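Local coordinates for chitooligosaccharide oxidase (Gibberella zeae, PDB 6Y0R), which oxidises the C1 hydroxyl of chitooligosaccharides to the lactone with a bicovalently bound FAD, passing the electrons to molecular oxygen and releasing hydrogen peroxide, at residues A172-L177 and G380-V386; A229-Y235 and W312-H318; S356-V361 and G427-I432. All blocks are in the same frame, centred on the assembly; numbering follows the deposited sequence.

Contact 1: A172-L177 and G380-V386; sequences ARKHGL and GGTYSAV
R173 reaches from the short helix 172-175 to the loop that follows strand 371-378 and clasps the carbonyl of G380 side-on. NE (2.9 Å) and NH2 (3.0 Å) of R173 both donate to G380 O, which lies exactly in the guanidinium plane. The chain gets there by running extended through chi2 and bending at chi3 (70°), which swings the flat group along the loop; CA of S384 then lies over one of its faces, toward the rim. R173 NH2 also donates a hydrogen bond to a water, 3.0 Å away, that accepts from Y383 N in the type I turn from G381 to S384. From the backbone, R173 O takes a nearly straight bond from A385 N (2.8 Å, 166° at the hydrogen). The methyl of A385 rests 3.4 Å from the N of G176, which leaves the helix with positive phi. V386 CG2 packs on A172 CB at 3.8 Å, and L177, whose side chain is about 7 Å from the FAD, crosses V386 at about a right angle. With R173 NH1 bonded to P262 O and I265 O, one buried cation is satisfied largely by main-chain carbonyls, tying the flavin-binding part of the chain to the loop between strands 371-378 and 403-411.

Contact 2: A229-Y235 and W312-H318; sequences APEKITY and WMGLVTH
Y235 and H318 lay their rings face to face in a helix-on-sheet layer: helix 312-320 follows edge strand 305-310 of the seven-stranded antiparallel sheet and packs on it beside strand 233-239. The helical segment runs nearly parallel to strand 233-235 (21°, axes 8.6 Å apart). The ring planes differ by 8° and the centroids are 3.5 Å apart, with H318 CD2 over the middle of the tyrosine ring. Y235 CG sits between its own backbone N and carbonyl carbon (chi1 62°), which brings the phenol ring alongside H318. At the edge of the same tyrosine ring comes L315 CD2, which also touches Y235 CB at 3.7 Å. Two residues earlier in the strand, I233 directs CG2 to L315 CB, crossing that leucine at about a right angle, while its CD1 approaches the indole edge at W312 CZ3. P230 runs side by side with W312, its CD near W312 CB, and A229 CB adds a further apolar touch there. W142 of helix 134-145 and V171 also meet the buried tryptophan. At the start of the helix, W312 N donates to P230 O at 3.0 Å, almost in line with the P230 carbonyl, though bent at the hydrogen.

Contact 3: S356-V361 and G427-I432; sequences SFVNFV and GLRQSI
The F357 ring is sandwiched: V361 CG2 of its own helix lies over one face and I432 CD1 over the opposite one, while S431 OG comes to the edge in the ring plane, 3.4 Å from F357 CD1. The isoleucine contact is a CH-pi interaction, with I432 CD1 4.0 Å from the ring centroid and 25° off the normal. F360 meets the partner helix differently, laying one face on backbone: G427 C and L428 N both stand about 3.4 Å above its plane, toward the rim. G427 has no side chain, which lets the ring settle on the main chain. S431 touches this phenylalanine too, CB to F360 CB at 3.8 Å. L428 crosses F360 at about a right angle, its CG 3.7 Å from F360 CE1, and its CD2 meets V361 CG2 at 3.8 Å. The segments form an antiparallel helix pair (158°, axes 8.5 Å apart) lying on the sheet at strand 371-378, whose L374 touches both F357 and L428. S431 OG donates to L428 O at 2.6 Å. The hydroxyl is therefore satisfied within its own helix, and what joins the two helices is dispersion and ring packing, with little directional bonding.

Overall arrangement
All three contacts are partly buried, and their centres move outward from about 16 Å from the chain centre in contact 1 to about 20 Å in contact 2 and 23 Å in contact 3. Contacts 2 and 3 both involve the seven-stranded antiparallel sheet: contact 2 packs a helix against its strand 233-239, whereas contact 3 joins two helices that lie on strands such as 371-378. The loop of contact 1 leaves that same strand. Chemistry follows place: contact 1, mostly of buried residues and nearer the flavin than contact 2, relies on hydrogen bonds to backbone oxygens; contact 2 combines one such bond with an aromatic stack running out to exposed H318; contact 3 is mainly apolar and ring packing, one ring lying on main chain.

Contact 1: A172-L177 and G380-V386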
loop_
_atom_site.group_PDB
_atom_site.type_symbol
_atom_site.label_atom_id
_atom_site.label_comp_id
_atom_site.label_asym_id
_atom_site.label_seq_id
_atom_site.Cartn_x
_atom_site.Cartn_y
_atom_site.Cartn_z
ATOM N N ALA A 172 9.565 -8.473 0.625
ATOM C CA ALA A 172 9.029 -8.162 1.967
ATOM C C ALA A 172 9.524 -9.184 3.004
ATOM O O ALA A 172 9.796 -8.799 4.144
ATOM C CB ALA A 172 7.514 -8.142 1.904
ATOM N N ARG A 173 9.532 -10.460 2.680
ATOM C CA ARG A 173 9.811 -11.463 3.730
ATOM C C ARG A 173 11.286 -11.357 4.100
ATOM O O ARG A 173 11.611 -11.727 5.232
ATOM C CB ARG A 173 9.419 -12.866 3.314
ATOM C CG ARG A 173 7.914 -12.998 3.125
ATOM C CD ARG A 173 7.440 -14.404 2.866
ATOM N NE ARG A 173 7.545 -15.280 4.034
ATOM C CZ ARG A 173 8.500 -16.157 4.256
ATOM N NH1 ARG A 173 9.517 -16.278 3.421
ATOM N NH2 ARG A 173 8.424 -16.911 5.336
ATOM N N LYS A 174 12.140 -10.821 3.233
ATOM C CA LYS A 174 13.572 -10.648 3.631
ATOM C C LYS A 174 13.811 -9.307 4.317
ATOM O O LYS A 174 14.600 -9.256 5.292
ATOM C CB LYS A 174 14.470 -10.784 2.413
ATOM C CG LYS A 174 15.954 -10.685 2.712
ATOM C CD LYS A 174 16.468 -11.879 3.506
ATOM C CE LYS A 174 17.929 -11.695 3.871
ATOM N NZ LYS A 174 18.464 -12.948 4.427
ATOM N N HIS A 175 13.197 -8.231 3.842
ATOM C CA HIS A 175 13.583 -6.858 4.254
ATOM C C HIS A 175 12.435 -6.115 4.952
ATOM O O HIS A 175 12.683 -5.054 5.501
ATOM C CB HIS A 175 14.121 -6.061 3.073
ATOM C CG HIS A 175 15.435 -6.565 2.575
ATOM N ND1 HIS A 175 16.594 -6.475 3.336
ATOM C CD2 HIS A 175 15.765 -7.199 1.433
ATOM C CE1 HIS A 175 17.598 -7.024 2.628
ATOM N NE2 HIS A 175 17.112 -7.502 1.476
ATOM N N GLY A 176 11.244 -6.693 4.982
ATOM C CA GLY A 176 10.097 -6.114 5.688
ATOM C C GLY A 176 9.213 -5.288 4.791
ATOM O O GLY A 176 9.462 -5.212 3.568
ATOM N N LEU A 177 8.286 -4.579 5.420
ATOM C CA LEU A 177 7.486 -3.557 4.738
ATOM C C LEU A 177 8.362 -2.348 4.501
ATOM O O LEU A 177 9.434 -2.210 5.135
ATOM C CB LEU A 177 6.282 -3.152 5.600
ATOM C CG LEU A 177 5.364 -4.291 6.016
ATOM C CD1 LEU A 177 4.413 -3.853 7.138
ATOM C CD2 LEU A 177 4.616 -4.833 4.824
ATOM N N GLY A 380 3.790 -13.819 6.360
ATOM C CA GLY A 380 4.406 -14.306 7.615
ATOM C C GLY A 380 5.286 -15.533 7.432
ATOM O O GLY A 380 5.873 -15.763 6.341
ATOM N N GLY A 381 5.362 -16.307 8.517
ATOM C CA GLY A 381 6.184 -17.512 8.607
ATOM C C GLY A 381 7.377 -17.245 9.515
ATOM O O GLY A 381 7.695 -16.081 9.793
ATOM N N THR A 382 7.991 -18.329 9.948
ATOM C CA THR A 382 9.101 -18.293 10.918
ATOM C C THR A 382 10.132 -17.221 10.560
ATOM O O THR A 382 10.540 -16.462 11.481
ATOM C CB THR A 382 9.760 -19.668 10.949
ATOM O OG1 THR A 382 8.761 -20.640 11.240
ATOM C CG2 THR A 382 10.862 -19.706 11.994
ATOM N N TYR A 383 10.579 -17.167 9.303
ATOM C CA TYR A 383 11.716 -16.317 8.880
ATOM C C TYR A 383 11.290 -14.972 8.292
ATOM O O TYR A 383 12.168 -14.192 7.946
ATOM C CB TYR A 383 12.632 -17.089 7.931
ATOM C CG TYR A 383 13.215 -18.302 8.595
ATOM C CD1 TYR A 383 14.133 -18.179 9.619
ATOM C CD2 TYR A 383 12.803 -19.556 8.247
ATOM C CE1 TYR A 383 14.631 -19.299 10.256
ATOM C CE2 TYR A 383 13.316 -20.697 8.842
ATOM C CZ TYR A 383 14.211 -20.555 9.887
ATOM O OH TYR A 383 14.713 -21.688 10.525
ATOM N N SER A 384 9.995 -14.645 8.252
ATOM C CA SER A 384 9.545 -13.384 7.616
ATOM C C SER A 384 9.911 -12.138 8.430
ATOM O O SER A 384 9.608 -12.030 9.632
ATOM C CB SER A 384 8.061 -13.415 7.402
ATOM O OG SER A 384 7.664 -12.131 6.975
ATOM N N ALA A 385 10.481 -11.146 7.773
ATOM C CA ALA A 385 10.762 -9.812 8.349
ATOM C C ALA A 385 9.472 -9.049 8.609
ATOM O O ALA A 385 9.471 -8.174 9.524
ATOM C CB ALA A 385 11.654 -9.067 7.415
ATOM N N VAL A 386 8.412 -9.327 7.838
ATOM C CA VAL A 386 7.119 -8.598 8.059
ATOM C C VAL A 386 6.569 -8.998 9.423
ATOM O O VAL A 386 5.998 -8.135 10.123
ATOM C CB VAL A 386 6.131 -8.848 6.906
ATOM C CG1 VAL A 386 4.766 -8.228 7.229
ATOM C CG2 VAL A 386 6.690 -8.277 5.621
HETATM O O HOH W 1 9.468 -18.969 7.243
#

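Contact 2: A229-Y235 and W312-H318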
loop_
_atom_site.group_PDB
_atom_site.type_symbol
_atom_site.label_atom_id
_atom_site.label_comp_id
_atom_site.label_asym_id
_atom_site.label_seq_id
_atom_site.Cartn_x
_atom_site.Cartn_y
_atom_site.Cartn_z
ATOM N N ALA A 229 21.126 -3.496 -3.375
ATOM C CA ALA A 229 20.220 -3.980 -4.443
ATOM C C ALA A 229 20.794 -5.281 -4.959
ATOM O O ALA A 229 21.965 -5.322 -5.378
ATOM C CB ALA A 229 20.096 -2.939 -5.508
ATOM N N PRO A 230 20.020 -6.386 -4.932
ATOM C CA PRO A 230 20.529 -7.671 -5.372
ATOM C C PRO A 230 21.064 -7.644 -6.811
ATOM O O PRO A 230 20.418 -7.094 -7.723
ATOM C CB PRO A 230 19.332 -8.616 -5.306
ATOM C CG PRO A 230 18.379 -7.958 -4.314
ATOM C CD PRO A 230 18.669 -6.482 -4.340
ATOM N N GLU A 231 22.246 -8.227 -6.984
ATOM C CA GLU A 231 22.825 -8.495 -8.326
ATOM C C GLU A 231 22.043 -9.622 -9.016
ATOM O O GLU A 231 21.882 -9.610 -10.225
ATOM C CB GLU A 231 24.304 -8.849 -8.138
ATOM C CG GLU A 231 24.998 -9.261 -9.414
ATOM C CD GLU A 231 25.148 -8.191 -10.491
ATOM O OE1 GLU A 231 24.917 -6.993 -10.195
ATOM O OE2 GLU A 231 25.470 -8.572 -11.637
ATOM N N LYS A 232 21.609 -10.608 -8.250
ATOM C CA LYS A 232 20.906 -11.799 -8.741
ATOM C C LYS A 232 19.630 -11.971 -7.917
ATOM O O LYS A 232 19.707 -12.270 -6.702
ATOM C CB LYS A 232 21.801 -13.028 -8.659
ATOM C CG LYS A 232 22.991 -13.027 -9.628
ATOM C CD LYS A 232 23.901 -14.195 -9.445
ATOM C CE LYS A 232 25.090 -14.195 -10.393
ATOM N NZ LYS A 232 26.099 -13.148 -10.070
ATOM N N ILE A 233 18.501 -11.862 -8.597
ATOM C CA ILE A 233 17.177 -12.025 -7.955
ATOM C C ILE A 233 16.331 -12.692 -9.018
ATOM O O ILE A 233 16.362 -12.270 -10.166
ATOM C CB ILE A 233 16.596 -10.710 -7.389
ATOM C CG1 ILE A 233 15.205 -10.987 -6.817
ATOM C CG2 ILE A 233 16.548 -9.573 -8.396
ATOM C CD1 ILE A 233 14.775 -10.004 -5.769
ATOM N N THR A 234 15.662 -13.761 -8.648
ATOM C CA THR A 234 14.954 -14.625 -9.592
ATOM C C THR A 234 13.447 -14.433 -9.426
ATOM O O THR A 234 12.922 -14.843 -8.396
ATOM C CB THR A 234 15.386 -16.077 -9.389
ATOM O OG1 THR A 234 16.808 -16.147 -9.529
ATOM C CG2 THR A 234 14.717 -17.016 -10.361
ATOM N N TYR A 235 12.771 -14.013 -10.480
ATOM C CA TYR A 235 11.290 -14.008 -10.492
ATOM C C TYR A 235 10.861 -15.360 -11.003
ATOM O O TYR A 235 11.601 -16.024 -11.761
ATOM C CB TYR A 235 10.701 -12.842 -11.265
ATOM C CG TYR A 235 11.024 -12.769 -12.723
ATOM C CD1 TYR A 235 10.295 -13.500 -13.638
ATOM C CD2 TYR A 235 11.943 -11.834 -13.177
ATOM C CE1 TYR A 235 10.518 -13.346 -15.001
ATOM C CE2 TYR A 235 12.178 -11.682 -14.534
ATOM C CZ TYR A 235 11.488 -12.466 -15.442
ATOM O OH TYR A 235 11.692 -12.341 -16.802
ATOM N N TRP A 312 18.218 -6.303 -9.539
ATOM C CA TRP A 312 17.115 -5.587 -8.873
ATOM C C TRP A 312 16.353 -4.691 -9.853
ATOM O O TRP A 312 15.111 -4.680 -9.895
ATOM C CB TRP A 312 17.701 -4.797 -7.704
ATOM C CG TRP A 312 16.670 -3.971 -7.022
ATOM C CD1 TRP A 312 16.506 -2.622 -7.041
ATOM C CD2 TRP A 312 15.574 -4.498 -6.267
ATOM N NE1 TRP A 312 15.396 -2.267 -6.330
ATOM C CE2 TRP A 312 14.821 -3.394 -5.816
ATOM C CE3 TRP A 312 15.169 -5.800 -5.946
ATOM C CZ2 TRP A 312 13.692 -3.540 -5.017
ATOM C CZ3 TRP A 312 14.075 -5.936 -5.132
ATOM C CH2 TRP A 312 13.349 -4.832 -4.685
ATOM N N MET A 313 17.048 -3.865 -10.647
ATOM C CA MET A 313 16.351 -2.930 -11.542
ATOM C C MET A 313 15.608 -3.725 -12.624
ATOM O O MET A 313 14.517 -3.309 -13.014
ATOM C CB MET A 313 17.350 -1.936 -12.141
ATOM C CG MET A 313 16.724 -0.763 -12.752
ATOM S SD MET A 313 15.950 0.334 -11.519
ATOM C CE MET A 313 14.318 0.358 -12.256
ATOM N N GLY A 314 16.152 -4.858 -13.068
ATOM C CA GLY A 314 15.484 -5.820 -13.975
ATOM C C GLY A 314 14.197 -6.399 -13.376
ATOM O O GLY A 314 13.192 -6.533 -14.100
ATOM N N LEU A 315 14.233 -6.686 -12.087
ATOM C CA LEU A 315 13.069 -7.222 -11.347
ATOM C C LEU A 315 12.015 -6.115 -11.285
ATOM O O LEU A 315 10.837 -6.405 -11.578
ATOM C CB LEU A 315 13.582 -7.688 -9.980
ATOM C CG LEU A 315 12.663 -8.531 -9.096
ATOM C CD1 LEU A 315 11.537 -7.718 -8.564
ATOM C CD2 LEU A 315 12.232 -9.814 -9.737
ATOM N N VAL A 316 12.374 -4.888 -10.882
ATOM C CA VAL A 316 11.440 -3.735 -10.832
ATOM C C VAL A 316 10.807 -3.522 -12.210
ATOM O O VAL A 316 9.596 -3.295 -12.320
ATOM C CB VAL A 316 12.169 -2.473 -10.359
ATOM C CG1 VAL A 316 11.328 -1.211 -10.542
ATOM C CG2 VAL A 316 12.687 -2.652 -8.954
ATOM N N THR A 317 11.602 -3.636 -13.261
ATOM C CA THR A 317 11.106 -3.375 -14.620
ATOM C C THR A 317 10.133 -4.503 -14.975
ATOM O O THR A 317 9.113 -4.228 -15.599
ATOM C CB THR A 317 12.322 -3.129 -15.526
ATOM O OG1 THR A 317 13.144 -4.289 -15.558
ATOM C CG2 THR A 317 13.113 -1.934 -15.084
ATOM N N HIS A 318 10.461 -5.750 -14.660
ATOM C CA HIS A 318 9.643 -6.915 -15.041
ATOM C C HIS A 318 8.251 -6.763 -14.439
ATOM O O HIS A 318 7.275 -6.946 -15.144
ATOM C CB HIS A 318 10.298 -8.211 -14.574
ATOM C CG HIS A 318 9.381 -9.376 -14.665
ATOM N ND1 HIS A 318 8.983 -9.893 -15.891
ATOM C CD2 HIS A 318 8.792 -10.139 -13.705
ATOM C CE1 HIS A 318 8.193 -10.936 -15.679
ATOM N NE2 HIS A 318 8.063 -11.117 -14.352
#

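Contact 3: S356-V361 and G427-I432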
loop_
_atom_site.group_PDB
_atom_site.type_symbol
_atom_site.label_atom_id
_atom_site.label_comp_id
_atom_site.label_asym_id
_atom_site.label_seq_id
_atom_site.Cartn_x
_atom_site.Cartn_y
_atom_site.Cartn_z
ATOM N N SER A 356 -14.256 -23.780 1.900
ATOM C CA SER A 356 -15.348 -22.771 1.834
ATOM C C SER A 356 -15.017 -21.739 0.772
ATOM O O SER A 356 -15.852 -21.384 -0.049
ATOM C CB SER A 356 -15.580 -22.079 3.144
ATOM O OG SER A 356 -15.880 -23.041 4.133
ATOM N N PHE A 357 -13.781 -21.231 0.821
ATOM C CA PHE A 357 -13.268 -20.247 -0.147
ATOM C C PHE A 357 -13.363 -20.786 -1.573
ATOM O O PHE A 357 -13.893 -20.132 -2.473
ATOM C CB PHE A 357 -11.845 -19.883 0.277
ATOM C CG PHE A 357 -11.116 -19.000 -0.681
ATOM C CD1 PHE A 357 -11.572 -17.736 -0.969
ATOM C CD2 PHE A 357 -9.911 -19.404 -1.230
ATOM C CE1 PHE A 357 -10.883 -16.919 -1.853
ATOM C CE2 PHE A 357 -9.220 -18.584 -2.104
ATOM C CZ PHE A 357 -9.719 -17.344 -2.421
ATOM N N VAL A 358 -12.790 -21.967 -1.822
ATOM C CA VAL A 358 -12.760 -22.582 -3.175
ATOM C C VAL A 358 -14.215 -22.846 -3.639
ATOM O O VAL A 358 -14.499 -22.631 -4.811
ATOM C CB VAL A 358 -11.916 -23.865 -3.146
ATOM C CG1 VAL A 358 -12.142 -24.669 -4.403
ATOM C CG2 VAL A 358 -10.428 -23.576 -2.932
ATOM N N ASN A 359 -15.091 -23.296 -2.734
ATOM C CA ASN A 359 -16.545 -23.489 -3.037
ATOM C C ASN A 359 -17.156 -22.183 -3.570
ATOM O O ASN A 359 -17.832 -22.215 -4.621
ATOM C CB ASN A 359 -17.262 -24.067 -1.813
ATOM C CG ASN A 359 -16.898 -25.523 -1.567
ATOM O OD1 ASN A 359 -16.148 -26.138 -2.347
ATOM N ND2 ASN A 359 -17.435 -26.091 -0.499
ATOM N N PHE A 360 -16.881 -21.038 -2.936
ATOM C CA PHE A 360 -17.380 -19.719 -3.384
ATOM C C PHE A 360 -16.766 -19.398 -4.747
ATOM O O PHE A 360 -17.468 -18.998 -5.692
ATOM C CB PHE A 360 -17.085 -18.625 -2.357
ATOM C CG PHE A 360 -17.686 -17.297 -2.729
ATOM C CD1 PHE A 360 -17.085 -16.486 -3.688
ATOM C CD2 PHE A 360 -18.900 -16.895 -2.189
ATOM C CE1 PHE A 360 -17.660 -15.281 -4.065
ATOM C CE2 PHE A 360 -19.459 -15.682 -2.553
ATOM C CZ PHE A 360 -18.856 -14.901 -3.505
ATOM N N VAL A 361 -15.449 -19.583 -4.879
ATOM C CA VAL A 361 -14.747 -19.249 -6.143
ATOM C C VAL A 361 -15.301 -20.118 -7.286
ATOM O O VAL A 361 -15.452 -19.590 -8.392
ATOM C CB VAL A 361 -13.233 -19.454 -5.983
ATOM C CG1 VAL A 361 -12.518 -19.474 -7.317
ATOM C CG2 VAL A 361 -12.666 -18.382 -5.068
ATOM N N GLY A 427 -18.617 -11.238 -0.656
ATOM C CA GLY A 427 -18.844 -12.691 -0.552
ATOM C C GLY A 427 -17.517 -13.441 -0.660
ATOM O O GLY A 427 -17.316 -14.374 0.144
ATOM N N LEU A 428 -16.648 -13.022 -1.570
ATOM C CA LEU A 428 -15.283 -13.618 -1.727
ATOM C C LEU A 428 -14.548 -13.524 -0.392
ATOM O O LEU A 428 -13.978 -14.527 0.113
ATOM C CB LEU A 428 -14.514 -12.858 -2.806
ATOM C CG LEU A 428 -14.409 -13.459 -4.193
ATOM C CD1 LEU A 428 -13.621 -12.475 -5.053
ATOM C CD2 LEU A 428 -13.738 -14.842 -4.156
ATOM N N ARG A 429 -14.528 -12.331 0.196
ATOM C CA ARG A 429 -13.788 -12.127 1.453
ATOM C C ARG A 429 -14.439 -12.922 2.590
ATOM O O ARG A 429 -13.748 -13.586 3.366
ATOM C CB ARG A 429 -13.746 -10.634 1.779
ATOM C CG ARG A 429 -13.007 -10.365 3.074
ATOM C CD ARG A 429 -12.899 -8.891 3.359
ATOM N NE ARG A 429 -14.107 -8.464 4.036
ATOM C CZ ARG A 429 -15.109 -7.855 3.489
ATOM N NH1 ARG A 429 -16.158 -7.495 4.236
ATOM N NH2 ARG A 429 -15.057 -7.577 2.189
ATOM N N GLN A 430 -15.761 -12.819 2.722
ATOM C CA GLN A 430 -16.473 -13.435 3.862
ATOM C C GLN A 430 -16.471 -14.964 3.753
ATOM O O GLN A 430 -16.607 -15.567 4.822
ATOM C CB GLN A 430 -17.900 -12.886 3.975
ATOM C CG GLN A 430 -17.928 -11.486 4.553
ATOM C CD GLN A 430 -19.337 -10.981 4.759
ATOM O OE1 GLN A 430 -20.266 -11.458 4.118
ATOM N NE2 GLN A 430 -19.476 -10.008 5.652
ATOM N N SER A 431 -16.260 -15.540 2.564
ATOM C CA SER A 431 -16.092 -17.015 2.413
ATOM C C SER A 431 -14.955 -17.480 3.316
ATOM O O SER A 431 -14.962 -18.660 3.715
ATOM C CB SER A 431 -15.879 -17.455 0.998
ATOM O OG SER A 431 -14.587 -17.067 0.518
ATOM N N ILE A 432 -13.991 -16.595 3.610
ATOM C CA ILE A 432 -12.928 -16.845 4.615
ATOM C C ILE A 432 -13.281 -16.185 5.949
ATOM O O ILE A 432 -13.262 -16.870 6.977
ATOM C CB ILE A 432 -11.568 -16.367 4.078
ATOM C CG1 ILE A 432 -11.231 -17.069 2.762
ATOM C CG2 ILE A 432 -10.508 -16.566 5.148
ATOM C CD1 ILE A 432 -10.032 -16.533 2.086
#